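Long-range contacts in esterase D (Lactobacillus rhamnosus, PDB 3DKR), which probably hydrolyses carboxylic esters, as an alpha/beta hydrolase with a predicted serine nucleophile: residues 51-55 with 84-88; 77-81 with 106-110; 127-132 with 169-174; 135-139 with 158-162. All blocks are in the same frame, centred on the assembly; numbering follows the deposited sequence.

Contact 1. Residues 51-55 with 84-88; sequences GVYVP and AVAHM
Within the central sheet of the alpha/beta-hydrolase fold, Y53 on strand 51-54 rises against helix 74-89 and is met by A84, H87 and M88. Its ring stands up from the sheet, since CG lies anti to the backbone N (chi1 -178°), and each helix residue finds a different part of it. The methyl of A84 reaches the ring obliquely, Y53 CE2 lying 3.6 Å from A84 CB. H87 comes over one ring face near the rim, with H87 CD2 3.8 Å from Y53 CD2 and the two ring planes inclined at 42°. E17 on the neighbouring strand 16-18 is hydrogen-bonded to the imidazole at NE2. The helix in question runs nearly antiparallel to the strand and forms part of the connection in a beta-alpha-beta crossover, from strand 51-54 to strand 94-99. Nearer the start of the strand, M88 bends at chi2 and chi3 and lays its thioether along the base of the tyrosine: M88 SD is 3.6 Å from Y53 CB and 5.3 Å from the ring centroid, an oblique Met-aromatic contact. Its methyl carries on to the strand backbone, M88 CE lying 3.9 Å from V52 C. Just past the strand end, P55, which also points toward the helix, closes the other end, with P55 CG 3.9 Å from A84 CB.

Contact 2. Residues 77-81 with 106-110; sequences WWAES and FAMKA
F106 and S81 meet at the tight, buried part of this helix pair, where S81 OG comes within 3.3 Å of F106 CB. The hydroxyl is already committed to its own helix: S81 OG donates to W77 O at 2.8 Å, on the opposite face of that carbonyl from the backbone N-H of S81, and so presents a bound oxygen to the phenylalanine. On the preceding turn, W77 CB packs at 3.5 Å from F106 CE2, while the backbone between W77 and W78 passes over one face of the phenyl ring. Segments 77-81 and 106-110 cross at -58°. Helix 101-113 begins at the predicted nucleophile S101, at the nucleophile elbow of the alpha/beta-hydrolase fold, and helix 74-89 lies beside it. The more solvent-facing side belongs to W78 and K109, both partly exposed, yet the indole itself is closely packed. A chi1 of 171° carries it away from its own N and over to helix 101-113, bringing W78 CZ3 to 3.5 Å from F106 O. K109 runs its methylenes over one indole face, K109 CD sitting 3.6 Å from the centroid of the six-membered ring of W78 in a CH-pi contact; only its ammonium, bent aside at chi4, is loosely held, with at most a weak, long cation-pi attraction. With an alanine in place of W78, the lysine methylenes would probably lose the face they lie on and a gap would open beside F106 O and A110. F172 of helix 155-178 packs against this side.

Contact 3. Residues 127-132 with 169-174; sequences ILPGKH and IDQFAT. With ACT (acetate ion), chain C.
H132 is held at both ring nitrogens by carboxylates, D170 on one side and a bound acetate, probably from the crystallisation liquor, on the other. H132 NE2 donates to D170 OD1 at 2.7 Å and 156°, using the syn lone pair of that oxygen, and H132 ND1 donates to acetate OXT at 2.7 Å in a nearly straight bond. Both partners lie at the ring edge, and the D170 carboxylate is turned 33° from the imidazole plane. H132 takes the crowded position between its backbone N and carbonyl carbon (chi1 42°), which folds the ring back toward helix 155-178. Ahead of H132 the chain makes a type II turn from L128 to K131, with P129 against the D170 carboxylate and the methyl of T174. Deeper in, I127 CG2 touches I169 CG2 at 3.6 Å, and A173 CB presses to 3.1 Å from I127 O, a buried carbonyl without a polar partner. I127 also borders the predicted nucleophile S101. Because both imidazole nitrogens donate, and to acidic groups, the bonding is consistent with H132 being an imidazolium in this crystal, its charge probably balanced by D170 and the acetate; the D170 bond ties the loop to the helix.

Contact 4. Residues 135-139 with 158-162; sequences VPGFL and ILAYL. With ACT (acetate ion), chain C.
L162 lays its two methyls along F138, one at the CB root and one over a ring face. L162 CD2 nestles against F138 CB at 3.6 Å, while L162 CD1 sits over the ring, 4.3 Å from the F138 centroid, as a CH-pi contact. The leucine reaches across because its side chain extends directly away from its own backbone N (chi1 180°). One turn back, the branch methyl of I158 is the bump that enters the hollow between F138 and L139: I158 CG2 lies 3.6 Å from L139 CD2 and 3.9 Å from F138 CD2. Segments 135-139 and 158-162 cross at 133°; their helices, 134-149 and 155-178, follow strand 119-122 and precede strand 187-192, the place where alpha/beta hydrolases commonly carry a helical cap. F138 and L162 also touch L69 of helix 66-71. Replacing F138 by an alanine is likely to leave L162 CD1 without the ring face beneath it and to take one wall from the hollow that holds I158 CG2. Toward the start of helix 134-149 the fit thins, V135 CG2 standing 4.1 Å from L162 CD2, and there V135 N donates to acetate O at 2.8 Å.

In the fold
Contacts 1 and 2 are buried and share helix 74-89, which packs on helix 101-113 in its first half and on the central sheet near its end. Contacts 3 and 4 are only partly buried and share helix 155-178, which meets helix 134-149 near its own start and the preceding loop 127-132 further along; one acetate bridges them. F172, in segment 169-174, packs into contact 2 and so joins the two pairs, whereas contact 1 lies on the far side of the chain's centre from contacts 3 and 4. Aromatic and aliphatic packing carries contacts 1, 2 and 4; contact 3, beside the predicted nucleophile, alone has a hydrogen bond between its segments.

Contact 1. Residues 51-55 with 84-88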
loop_
_atom_site.group_PDB
_atom_site.type_symbol
_atom_site.label_atom_id
_atom_site.label_comp_id
_atom_site.label_asym_id
_atom_site.label_seq_id
_atom_site.Cartn_x
_atom_site.Cartn_y
_atom_site.Cartn_z
ATOM N N GLY A 51 15.510 6.640 6.041
ATOM C CA GLY A 51 14.456 7.640 6.223
ATOM C C GLY A 51 13.151 7.014 5.773
ATOM O O GLY A 51 13.152 6.150 4.891
ATOM N N VAL A 52 12.026 7.450 6.355
ATOM C CA VAL A 52 10.741 6.832 6.064
ATOM C C VAL A 52 9.665 7.916 6.061
ATOM O O VAL A 52 9.723 8.812 6.879
ATOM C CB VAL A 52 10.347 5.741 7.099
ATOM C CG1 VAL A 52 9.098 4.998 6.619
ATOM C CG2 VAL A 52 11.511 4.782 7.344
ATOM N N TYR A 53 8.715 7.830 5.133
ATOM C CA TYR A 53 7.581 8.750 5.083
ATOM C C TYR A 53 6.315 7.973 4.820
ATOM O O TYR A 53 6.262 7.205 3.875
ATOM C CB TYR A 53 7.781 9.791 3.999
ATOM C CG TYR A 53 6.691 10.832 3.896
ATOM C CD1 TYR A 53 6.178 11.462 5.021
ATOM C CD2 TYR A 53 6.197 11.212 2.657
ATOM C CE1 TYR A 53 5.189 12.431 4.900
ATOM C CE2 TYR A 53 5.230 12.185 2.536
ATOM C CZ TYR A 53 4.733 12.789 3.655
ATOM O OH TYR A 53 3.778 13.783 3.504
ATOM N N VAL A 54 5.328 8.167 5.698
ATOM C CA VAL A 54 4.081 7.422 5.685
ATOM C C VAL A 54 2.926 8.424 5.667
ATOM O O VAL A 54 2.486 8.906 6.724
ATOM C CB VAL A 54 3.959 6.494 6.909
ATOM C CG1 VAL A 54 2.753 5.581 6.748
ATOM C CG2 VAL A 54 5.243 5.693 7.095
ATOM N N PRO A 55 2.463 8.785 4.465
ATOM C CA PRO A 55 1.341 9.727 4.377
ATOM C C PRO A 55 0.013 9.105 4.781
ATOM O O PRO A 55 -0.101 7.886 4.868
ATOM C CB PRO A 55 1.315 10.116 2.896
ATOM C CG PRO A 55 1.928 8.963 2.181
ATOM C CD PRO A 55 2.968 8.397 3.130
ATOM N N ALA A 84 4.039 12.483 -2.096
ATOM C CA ALA A 84 4.866 11.846 -1.090
ATOM C C ALA A 84 6.198 11.432 -1.704
ATOM O O ALA A 84 7.247 11.582 -1.088
ATOM C CB ALA A 84 4.148 10.634 -0.501
ATOM N N VAL A 85 6.147 10.869 -2.904
ATOM C CA VAL A 85 7.385 10.501 -3.618
ATOM C C VAL A 85 8.262 11.755 -3.839
ATOM O O VAL A 85 9.455 11.753 -3.530
ATOM C CB VAL A 85 7.066 9.803 -4.945
ATOM C CG1 VAL A 85 8.325 9.699 -5.824
ATOM C CG2 VAL A 85 6.456 8.422 -4.689
ATOM N N ALA A 86 7.666 12.841 -4.342
ATOM C CA ALA A 86 8.442 14.062 -4.604
ATOM C C ALA A 86 9.092 14.631 -3.344
ATOM O O ALA A 86 10.229 15.115 -3.367
ATOM C CB ALA A 86 7.559 15.114 -5.253
ATOM N N HIS A 87 8.368 14.563 -2.232
ATOM C CA HIS A 87 8.866 15.017 -0.928
ATOM C C HIS A 87 10.193 14.336 -0.592
ATOM O O HIS A 87 11.127 14.965 -0.086
ATOM C CB HIS A 87 7.813 14.687 0.140
ATOM C CG HIS A 87 8.228 15.014 1.535
ATOM N ND1 HIS A 87 8.271 16.312 2.012
ATOM C CD2 HIS A 87 8.593 14.218 2.569
ATOM C CE1 HIS A 87 8.656 16.294 3.278
ATOM N NE2 HIS A 87 8.855 15.037 3.639
ATOM N N MET A 88 10.269 13.045 -0.910
ATOM C CA MET A 88 11.396 12.211 -0.531
ATOM C C MET A 88 12.509 12.274 -1.578
ATOM O O MET A 88 13.691 12.319 -1.209
ATOM C CB MET A 88 10.943 10.774 -0.278
ATOM C CG MET A 88 10.000 10.630 0.938
ATOM S SD MET A 88 10.772 11.117 2.499
ATOM C CE MET A 88 11.465 9.557 3.025
#

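Contact 2. Residues 77-81 with 106-110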
loop_
_atom_site.group_PDB
_atom_site.type_symbol
_atom_site.label_atom_id
_atom_site.label_comp_id
_atom_site.label_asym_id
_atom_site.label_seq_id
_atom_site.Cartn_x
_atom_site.Cartn_y
_atom_site.Cartn_z
ATOM N N TRP A 77 -5.903 10.001 -4.048
ATOM C CA TRP A 77 -4.879 9.165 -3.418
ATOM C C TRP A 77 -3.651 9.062 -4.313
ATOM O O TRP A 77 -2.516 8.988 -3.816
ATOM C CB TRP A 77 -5.426 7.773 -3.088
ATOM C CG TRP A 77 -6.621 7.841 -2.190
ATOM C CD1 TRP A 77 -6.864 8.771 -1.224
ATOM C CD2 TRP A 77 -7.715 6.918 -2.150
ATOM N NE1 TRP A 77 -8.058 8.494 -0.587
ATOM C CE2 TRP A 77 -8.605 7.368 -1.147
ATOM C CE3 TRP A 77 -8.046 5.769 -2.882
ATOM C CZ2 TRP A 77 -9.800 6.699 -0.857
ATOM C CZ3 TRP A 77 -9.238 5.104 -2.581
ATOM C CH2 TRP A 77 -10.091 5.571 -1.578
ATOM N N TRP A 78 -3.861 9.066 -5.622
ATOM C CA TRP A 78 -2.726 9.092 -6.552
ATOM C C TRP A 78 -1.954 10.409 -6.435
ATOM O O TRP A 78 -0.722 10.413 -6.356
ATOM C CB TRP A 78 -3.200 8.837 -7.986
ATOM C CG TRP A 78 -2.164 9.039 -9.063
ATOM C CD1 TRP A 78 -2.316 9.771 -10.195
ATOM C CD2 TRP A 78 -0.832 8.490 -9.117
ATOM N NE1 TRP A 78 -1.176 9.721 -10.962
ATOM C CE2 TRP A 78 -0.245 8.947 -10.321
ATOM C CE3 TRP A 78 -0.084 7.668 -8.274
ATOM C CZ2 TRP A 78 1.055 8.605 -10.701
ATOM C CZ3 TRP A 78 1.232 7.323 -8.658
ATOM C CH2 TRP A 78 1.777 7.800 -9.855
ATOM N N ALA A 79 -2.654 11.537 -6.406
ATOM C CA ALA A 79 -1.966 12.822 -6.194
ATOM C C ALA A 79 -1.181 12.819 -4.865
ATOM O O ALA A 79 -0.068 13.346 -4.777
ATOM C CB ALA A 79 -2.973 13.974 -6.188
ATOM N N GLU A 80 -1.767 12.235 -3.831
ATOM C CA GLU A 80 -1.121 12.197 -2.514
ATOM C C GLU A 80 0.135 11.319 -2.549
ATOM O O GLU A 80 1.162 11.659 -1.959
ATOM C CB GLU A 80 -2.112 11.740 -1.438
ATOM C CG GLU A 80 -3.177 12.818 -1.193
ATOM C CD GLU A 80 -4.366 12.410 -0.314
ATOM O OE1 GLU A 80 -4.683 11.211 -0.176
ATOM O OE2 GLU A 80 -4.993 13.333 0.272
ATOM N N SER A 81 0.048 10.202 -3.255
ATOM C CA SER A 81 1.192 9.285 -3.383
ATOM C C SER A 81 2.314 9.947 -4.163
ATOM O O SER A 81 3.493 9.842 -3.797
ATOM C CB SER A 81 0.776 8.006 -4.111
ATOM O OG SER A 81 -0.265 7.308 -3.440
ATOM N N PHE A 106 -0.585 2.459 -6.312
ATOM C CA PHE A 106 0.085 3.737 -6.524
ATOM C C PHE A 106 1.609 3.585 -6.553
ATOM O O PHE A 106 2.278 4.283 -7.303
ATOM C CB PHE A 106 -0.362 4.755 -5.480
ATOM C CG PHE A 106 -1.864 4.889 -5.407
ATOM C CD1 PHE A 106 -2.589 5.175 -6.550
ATOM C CD2 PHE A 106 -2.549 4.688 -4.214
ATOM C CE1 PHE A 106 -3.980 5.285 -6.499
ATOM C CE2 PHE A 106 -3.924 4.806 -4.161
ATOM C CZ PHE A 106 -4.639 5.087 -5.299
ATOM N N ALA A 107 2.153 2.651 -5.766
ATOM C CA ALA A 107 3.597 2.368 -5.831
ATOM C C ALA A 107 3.998 1.925 -7.220
ATOM O O ALA A 107 5.006 2.375 -7.766
ATOM C CB ALA A 107 4.004 1.300 -4.820
ATOM N N MET A 108 3.189 1.051 -7.814
ATOM C CA MET A 108 3.490 0.559 -9.154
ATOM C C MET A 108 3.318 1.678 -10.172
ATOM O O MET A 108 4.137 1.798 -11.088
ATOM C CB MET A 108 2.655 -0.670 -9.497
ATOM C CG MET A 108 2.970 -1.897 -8.640
ATOM S SD MET A 108 4.733 -2.339 -8.506
ATOM C CE MET A 108 5.210 -2.369 -10.242
ATOM N N LYS A 109 2.285 2.508 -10.035
ATOM C CA LYS A 109 2.098 3.605 -10.985
ATOM C C LYS A 109 3.249 4.615 -10.866
ATOM O O LYS A 109 3.675 5.208 -11.863
ATOM C CB LYS A 109 0.744 4.292 -10.816
ATOM C CG LYS A 109 0.353 5.150 -12.002
ATOM C CD LYS A 109 -1.004 5.794 -11.807
ATOM C CE LYS A 109 -1.429 6.611 -13.022
ATOM N NZ LYS A 109 -1.906 5.765 -14.157
ATOM N N ALA A 110 3.765 4.784 -9.648
ATOM C CA ALA A 110 4.957 5.602 -9.421
ATOM C C ALA A 110 6.164 5.059 -10.184
ATOM O O ALA A 110 6.846 5.807 -10.896
ATOM C CB ALA A 110 5.252 5.687 -7.923
#

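Contact 3. Residues 127-132 with 169-174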
loop_
_atom_site.group_PDB
_atom_site.type_symbol
_atom_site.label_atom_id
_atom_site.label_comp_id
_atom_site.label_asym_id
_atom_site.label_seq_id
_atom_site.Cartn_x
_atom_site.Cartn_y
_atom_site.Cartn_z
ATOM N N ILE A 127 -5.873 -4.274 -6.052
ATOM C CA ILE A 127 -7.319 -4.373 -6.034
ATOM C C ILE A 127 -7.773 -4.313 -7.477
ATOM O O ILE A 127 -7.751 -3.239 -8.084
ATOM C CB ILE A 127 -7.916 -3.211 -5.216
ATOM C CG1 ILE A 127 -7.418 -3.276 -3.767
ATOM C CG2 ILE A 127 -9.444 -3.231 -5.263
ATOM C CD1 ILE A 127 -7.742 -2.065 -2.939
ATOM N N LEU A 128 -8.154 -5.472 -8.012
ATOM C CA LEU A 128 -8.587 -5.615 -9.415
ATOM C C LEU A 128 -9.982 -6.233 -9.511
ATOM O O LEU A 128 -10.416 -6.965 -8.620
ATOM C CB LEU A 128 -7.574 -6.467 -10.195
ATOM C CG LEU A 128 -6.265 -5.745 -10.517
ATOM C CD1 LEU A 128 -5.228 -6.735 -11.023
ATOM C CD2 LEU A 128 -6.451 -4.637 -11.553
ATOM N N PRO A 129 -10.693 -5.966 -10.614
ATOM C CA PRO A 129 -12.101 -6.375 -10.658
ATOM C C PRO A 129 -12.269 -7.881 -10.538
ATOM O O PRO A 129 -11.583 -8.643 -11.230
ATOM C CB PRO A 129 -12.598 -5.840 -12.005
ATOM C CG PRO A 129 -11.353 -5.597 -12.813
ATOM C CD PRO A 129 -10.277 -5.257 -11.838
ATOM N N GLY A 130 -13.143 -8.286 -9.617
ATOM C CA GLY A 130 -13.502 -9.678 -9.414
ATOM C C GLY A 130 -12.565 -10.478 -8.533
ATOM O O GLY A 130 -12.817 -11.663 -8.292
ATOM N N LYS A 131 -11.509 -9.833 -8.026
ATOM C CA LYS A 131 -10.414 -10.531 -7.339
ATOM C C LYS A 131 -10.217 -10.109 -5.885
ATOM O O LYS A 131 -9.102 -10.200 -5.346
ATOM C CB LYS A 131 -9.124 -10.285 -8.111
ATOM C CG LYS A 131 -9.223 -10.609 -9.591
ATOM C CD LYS A 131 -9.461 -12.072 -9.810
ATOM C CE LYS A 131 -9.217 -12.497 -11.263
ATOM N NZ LYS A 131 -9.290 -13.975 -11.398
ATOM N N HIS A 132 -11.290 -9.637 -5.259
ATOM C CA HIS A 132 -11.224 -9.206 -3.873
ATOM C C HIS A 132 -12.479 -9.519 -3.077
ATOM O O HIS A 132 -13.588 -9.639 -3.622
ATOM C CB HIS A 132 -10.870 -7.709 -3.759
ATOM C CG HIS A 132 -11.566 -6.818 -4.740
ATOM N ND1 HIS A 132 -12.878 -6.419 -4.591
ATOM C CD2 HIS A 132 -11.114 -6.214 -5.864
ATOM C CE1 HIS A 132 -13.205 -5.615 -5.590
ATOM N NE2 HIS A 132 -12.152 -5.473 -6.376
ATOM N N ILE A 169 -11.660 2.126 -7.823
ATOM C CA ILE A 169 -10.343 1.539 -7.538
ATOM C C ILE A 169 -9.957 0.496 -8.580
ATOM O O ILE A 169 -8.855 0.540 -9.156
ATOM C CB ILE A 169 -10.291 0.920 -6.130
ATOM C CG1 ILE A 169 -10.499 2.002 -5.073
ATOM C CG2 ILE A 169 -8.942 0.238 -5.908
ATOM C CD1 ILE A 169 -10.815 1.441 -3.679
ATOM N N ASP A 170 -10.875 -0.440 -8.837
ATOM C CA ASP A 170 -10.683 -1.453 -9.882
ATOM C C ASP A 170 -10.249 -0.775 -11.200
ATOM O O ASP A 170 -9.258 -1.148 -11.835
ATOM C CB ASP A 170 -12.004 -2.204 -10.157
ATOM C CG ASP A 170 -12.398 -3.213 -9.069
ATOM O OD1 ASP A 170 -11.568 -3.612 -8.230
ATOM O OD2 ASP A 170 -13.595 -3.620 -9.100
ATOM N N GLN A 171 -10.997 0.245 -11.599
ATOM C CA GLN A 171 -10.769 0.918 -12.875
ATOM C C GLN A 171 -9.364 1.535 -12.922
ATOM O O GLN A 171 -8.598 1.342 -13.872
ATOM C CB GLN A 171 -11.861 1.970 -13.093
ATOM C CG GLN A 171 -11.653 2.855 -14.307
ATOM C CD GLN A 171 -12.861 3.749 -14.600
ATOM O OE1 GLN A 171 -13.928 3.607 -13.984
ATOM N NE2 GLN A 171 -12.695 4.669 -15.544
ATOM N N PHE A 172 -9.019 2.274 -11.876
ATOM C CA PHE A 172 -7.704 2.920 -11.797
ATOM C C PHE A 172 -6.616 1.863 -11.859
ATOM O O PHE A 172 -5.585 2.017 -12.532
ATOM C CB PHE A 172 -7.615 3.692 -10.481
ATOM C CG PHE A 172 -6.399 4.571 -10.379
ATOM C CD1 PHE A 172 -6.469 5.927 -10.645
ATOM C CD2 PHE A 172 -5.181 4.035 -10.026
ATOM C CE1 PHE A 172 -5.333 6.725 -10.564
ATOM C CE2 PHE A 172 -4.059 4.838 -9.926
ATOM C CZ PHE A 172 -4.135 6.164 -10.200
ATOM N N ALA A 173 -6.844 0.774 -11.137
ATOM C CA ALA A 173 -5.890 -0.333 -11.082
ATOM C C ALA A 173 -5.705 -1.039 -12.438
ATOM O O ALA A 173 -4.594 -1.473 -12.773
ATOM C CB ALA A 173 -6.308 -1.344 -9.998
ATOM N N THR A 174 -6.778 -1.178 -13.221
ATOM C CA THR A 174 -6.618 -1.816 -14.531
ATOM C C THR A 174 -5.697 -0.997 -15.433
ATOM O O THR A 174 -4.920 -1.548 -16.209
ATOM C CB THR A 174 -7.971 -2.075 -15.265
ATOM O OG1 THR A 174 -8.667 -0.852 -15.510
ATOM C CG2 THR A 174 -8.861 -3.059 -14.466
HETATM C C ACT C . -15.751 -7.643 -2.642
HETATM O O ACT C . -16.178 -7.938 -1.509
HETATM O OXT ACT C . -14.718 -6.940 -2.676
HETATM C CH3 ACT C . -16.453 -8.085 -3.894
#

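Contact 4. Residues 135-139 with 158-162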
loop_
_atom_site.group_PDB
_atom_site.type_symbol
_atom_site.label_atom_id
_atom_site.label_comp_id
_atom_site.label_asym_id
_atom_site.label_seq_id
_atom_site.Cartn_x
_atom_site.Cartn_y
_atom_site.Cartn_z
ATOM N N VAL A 135 -15.646 -6.185 0.648
ATOM C CA VAL A 135 -16.923 -5.670 1.138
ATOM C C VAL A 135 -17.205 -6.137 2.565
ATOM O O VAL A 135 -17.504 -5.318 3.426
ATOM C CB VAL A 135 -18.101 -5.998 0.205
ATOM C CG1 VAL A 135 -19.411 -5.650 0.884
ATOM C CG2 VAL A 135 -17.963 -5.217 -1.105
ATOM N N PRO A 136 -17.100 -7.445 2.839
ATOM C CA PRO A 136 -17.287 -7.841 4.240
ATOM C C PRO A 136 -16.263 -7.195 5.175
ATOM O O PRO A 136 -16.611 -6.777 6.286
ATOM C CB PRO A 136 -17.128 -9.365 4.202
ATOM C CG PRO A 136 -17.381 -9.731 2.793
ATOM C CD PRO A 136 -16.835 -8.607 1.979
ATOM N N GLY A 137 -15.024 -7.086 4.704
ATOM C CA GLY A 137 -13.989 -6.398 5.467
ATOM C C GLY A 137 -14.360 -4.962 5.802
ATOM O O GLY A 137 -14.190 -4.517 6.940
ATOM N N PHE A 138 -14.866 -4.226 4.814
ATOM C CA PHE A 138 -15.231 -2.822 5.018
ATOM C C PHE A 138 -16.384 -2.739 6.009
ATOM O O PHE A 138 -16.342 -1.952 6.944
ATOM C CB PHE A 138 -15.621 -2.137 3.700
ATOM C CG PHE A 138 -15.679 -0.638 3.797
ATOM C CD1 PHE A 138 -14.694 0.152 3.211
ATOM C CD2 PHE A 138 -16.709 0.001 4.496
ATOM C CE1 PHE A 138 -14.747 1.531 3.305
ATOM C CE2 PHE A 138 -16.749 1.381 4.597
ATOM C CZ PHE A 138 -15.771 2.147 3.999
ATOM N N LEU A 139 -17.407 -3.566 5.805
ATOM C CA LEU A 139 -18.562 -3.561 6.704
ATOM C C LEU A 139 -18.142 -3.853 8.150
ATOM O O LEU A 139 -18.626 -3.207 9.083
ATOM C CB LEU A 139 -19.647 -4.540 6.218
ATOM C CG LEU A 139 -20.319 -4.135 4.902
ATOM C CD1 LEU A 139 -21.044 -5.321 4.221
ATOM C CD2 LEU A 139 -21.275 -2.976 5.126
ATOM N N ILE A 158 -23.205 2.666 3.592
ATOM C CA ILE A 158 -22.015 1.975 3.082
ATOM C C ILE A 158 -22.341 1.266 1.757
ATOM O O ILE A 158 -21.626 1.437 0.761
ATOM C CB ILE A 158 -21.445 0.986 4.105
ATOM C CG1 ILE A 158 -20.805 1.758 5.261
ATOM C CG2 ILE A 158 -20.426 0.041 3.437
ATOM C CD1 ILE A 158 -20.342 0.874 6.387
ATOM N N LEU A 159 -23.444 0.518 1.724
ATOM C CA LEU A 159 -23.837 -0.212 0.505
ATOM C C LEU A 159 -24.163 0.714 -0.664
ATOM O O LEU A 159 -24.040 0.319 -1.831
ATOM C CB LEU A 159 -25.018 -1.148 0.776
ATOM C CG LEU A 159 -24.767 -2.334 1.709
ATOM C CD1 LEU A 159 -26.000 -3.229 1.748
ATOM C CD2 LEU A 159 -23.528 -3.137 1.307
ATOM N N ALA A 160 -24.575 1.939 -0.356
ATOM C CA ALA A 160 -24.881 2.944 -1.373
ATOM C C ALA A 160 -23.637 3.473 -2.076
ATOM O O ALA A 160 -23.698 3.823 -3.250
ATOM C CB ALA A 160 -25.634 4.098 -0.750
ATOM N N TYR A 161 -22.524 3.556 -1.345
ATOM C CA TYR A 161 -21.290 4.160 -1.873
ATOM C C TYR A 161 -20.183 3.143 -2.185
ATOM O O TYR A 161 -19.357 3.376 -3.085
ATOM C CB TYR A 161 -20.693 5.123 -0.851
ATOM C CG TYR A 161 -21.314 6.496 -0.713
ATOM C CD1 TYR A 161 -21.046 7.503 -1.643
ATOM C CD2 TYR A 161 -22.076 6.818 0.402
ATOM C CE1 TYR A 161 -21.582 8.792 -1.491
ATOM C CE2 TYR A 161 -22.609 8.097 0.568
ATOM C CZ TYR A 161 -22.357 9.074 -0.382
ATOM O OH TYR A 161 -22.889 10.338 -0.206
ATOM N N LEU A 162 -20.130 2.052 -1.424
ATOM C CA LEU A 162 -18.951 1.159 -1.463
ATOM C C LEU A 162 -18.746 0.476 -2.820
ATOM O O LEU A 162 -17.624 0.445 -3.342
ATOM C CB LEU A 162 -19.002 0.137 -0.325
ATOM C CG LEU A 162 -17.858 -0.880 -0.220
ATOM C CD1 LEU A 162 -16.500 -0.170 -0.214
ATOM C CD2 LEU A 162 -18.056 -1.717 1.030
HETATM C C ACT C . -15.751 -7.643 -2.642
HETATM O O ACT C . -16.178 -7.938 -1.509
HETATM O OXT ACT C . -14.718 -6.940 -2.676
HETATM C CH3 ACT C . -16.453 -8.085 -3.894
#